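Local coordinates for UPF0255 protein frsA (Vibrio vulnificus, PDB 4I4C), which probably hydrolyses carboxylic esters, as a serine esterase of the alpha/beta-hydrolase clan, at residues A[290-295]-A[356-361]. Residues are numbered along the deposited sequence; the frame is centred on the assembly and turned at random.
Sequences KACVIL and VPILAM
Met361 reaches across to strand 291-295 and lays its CE on Val293 CG1, 3.6 Å away. Its side chain leaves beside the backbone N (chi1 -51°) and bends at the last torsion (chi3 -73°), which turns the methyl back toward Val293. Leu359 CD2 meets the same CG1 of Val293, and on this face of the sheet Leu295 CD1 lies against the backbone O of Met361, 3.5 Å away. On the other face, Cys292 CB touches both Val356 CG1 and Ile358 CG1, at 4.1 and 4.0 Å. Further along, Ile294 packs its CG1 on Ala360 CB at 3.7 Å.

The strands run parallel, with Cys292 beside Ile358 and Leu295 beside Met361. Cys292 and Ile294 each give and accept one backbone hydrogen bond; Leu359 N to Cys292 O is the shortest, at 2.9 Å. Pro357 O, bonded to Cys292 N, also accepts from Trp408 NE1.

This is part of the mixed central sheet of the alpha/beta-hydrolase fold. Strand 291-295 lies between strands 266-271 and 358-363. Helix 394-413 covers the Val293 and Leu359 face. The Leu295 side chain lies about 4 Å from a bound polyether, probably from the crystallisation liquor. Helices 273-284 and 371-379 cover the Cys292 and Ile294 face.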
loop_
_atom_site.group_PDB
_atom_site.type_symbol
_atom_site.label_atom_id
_atom_site.label_comp_id
_atom_site.label_asym_id
_atom_site.label_seq_id
_atom_site.Cartn_x
_atom_site.Cartn_y
_atom_site.Cartn_z
ATOM N N LYS A 290 -16.427 -3.212 13.979
ATOM C CA LYS A 290 -16.666 -4.509 14.610
ATOM C C LYS A 290 -15.407 -5.371 14.704
ATOM O O LYS A 290 -15.322 -6.269 15.543
ATOM C CB LYS A 290 -17.751 -5.259 13.839
ATOM C CG LYS A 290 -19.116 -4.569 13.867
ATOM C CD LYS A 290 -19.568 -4.303 15.315
ATOM C CE LYS A 290 -21.010 -3.795 15.399
ATOM N NZ LYS A 290 -21.257 -2.597 14.519
ATOM N N ALA A 291 -14.432 -5.103 13.835
ATOM C CA ALA A 291 -13.193 -5.879 13.821
ATOM C C ALA A 291 -12.095 -5.128 13.097
ATOM O O ALA A 291 -12.377 -4.395 12.164
ATOM C CB ALA A 291 -13.419 -7.228 13.149
ATOM N N CYS A 292 -10.849 -5.324 13.527
ATOM C CA CYS A 292 -9.695 -4.726 12.864
ATOM C C CYS A 292 -8.532 -5.722 12.782
ATOM O O CYS A 292 -8.261 -6.464 13.727
ATOM C CB CYS A 292 -9.258 -3.431 13.575
ATOM S SG CYS A 292 -7.753 -2.637 12.860
ATOM N N VAL A 293 -7.857 -5.752 11.636
ATOM C CA VAL A 293 -6.694 -6.606 11.454
ATOM C C VAL A 293 -5.619 -5.783 10.757
ATOM O O VAL A 293 -5.897 -5.093 9.770
ATOM C CB VAL A 293 -7.017 -7.837 10.582
ATOM C CG1 VAL A 293 -5.805 -8.748 10.467
ATOM C CG2 VAL A 293 -8.209 -8.601 11.140
ATOM N N ILE A 294 -4.403 -5.847 11.274
ATOM C CA ILE A 294 -3.291 -5.117 10.699
ATOM C C ILE A 294 -2.099 -6.038 10.441
ATOM O O ILE A 294 -1.892 -7.004 11.157
ATOM C CB ILE A 294 -2.866 -3.916 11.580
ATOM C CG1 ILE A 294 -2.392 -4.385 12.963
ATOM C CG2 ILE A 294 -4.013 -2.909 11.723
ATOM C CD1 ILE A 294 -1.671 -3.275 13.755
ATOM N N LEU A 295 -1.330 -5.758 9.387
ATOM C CA LEU A 295 -0.139 -6.548 9.114
ATOM C C LEU A 295 1.020 -5.622 8.788
ATOM O O LEU A 295 0.900 -4.760 7.916
ATOM C CB LEU A 295 -0.393 -7.538 7.968
ATOM C CG LEU A 295 0.784 -8.410 7.503
ATOM C CD1 LEU A 295 1.481 -9.144 8.644
ATOM C CD2 LEU A 295 0.334 -9.406 6.430
ATOM N N VAL A 356 -13.295 -2.867 20.167
ATOM C CA VAL A 356 -12.898 -3.478 18.896
ATOM C C VAL A 356 -11.814 -4.529 19.089
ATOM O O VAL A 356 -10.732 -4.236 19.599
ATOM C CB VAL A 356 -12.372 -2.431 17.894
ATOM C CG1 VAL A 356 -12.074 -3.101 16.543
ATOM C CG2 VAL A 356 -13.379 -1.286 17.736
ATOM N N PRO A 357 -12.108 -5.772 18.698
ATOM C CA PRO A 357 -11.049 -6.774 18.739
ATOM C C PRO A 357 -10.089 -6.549 17.565
ATOM O O PRO A 357 -10.490 -6.553 16.399
ATOM C CB PRO A 357 -11.820 -8.089 18.628
ATOM C CG PRO A 357 -13.053 -7.751 17.885
ATOM C CD PRO A 357 -13.370 -6.306 18.164
ATOM N N ILE A 358 -8.828 -6.297 17.891
ATOM C CA ILE A 358 -7.796 -6.077 16.892
ATOM C C ILE A 358 -6.827 -7.251 16.880
ATOM O O ILE A 358 -6.271 -7.618 17.918
ATOM C CB ILE A 358 -6.982 -4.797 17.192
ATOM C CG1 ILE A 358 -7.901 -3.581 17.284
ATOM C CG2 ILE A 358 -5.880 -4.593 16.141
ATOM C CD1 ILE A 358 -7.239 -2.362 17.868
ATOM N N LEU A 359 -6.637 -7.842 15.707
ATOM C CA LEU A 359 -5.585 -8.824 15.509
ATOM C C LEU A 359 -4.426 -8.102 14.847
ATOM O O LEU A 359 -4.588 -7.514 13.781
ATOM C CB LEU A 359 -6.073 -9.957 14.609
ATOM C CG LEU A 359 -5.000 -10.899 14.065
ATOM C CD1 LEU A 359 -4.394 -11.707 15.189
ATOM C CD2 LEU A 359 -5.560 -11.815 12.970
ATOM N N ALA A 360 -3.262 -8.154 15.480
ATOM C CA ALA A 360 -2.116 -7.373 15.053
ATOM C C ALA A 360 -0.931 -8.293 14.796
ATOM O O ALA A 360 -0.390 -8.910 15.715
ATOM C CB ALA A 360 -1.775 -6.320 16.102
ATOM N N MET A 361 -0.537 -8.390 13.530
ATOM C CA MET A 361 0.487 -9.327 13.130
ATOM C C MET A 361 1.597 -8.619 12.389
ATOM O O MET A 361 1.393 -7.564 11.783
ATOM C CB MET A 361 -0.115 -10.382 12.198
ATOM C CG MET A 361 -1.381 -11.036 12.750
ATOM S SD MET A 361 -2.219 -12.121 11.580
ATOM C CE MET A 361 -2.934 -10.952 10.442
#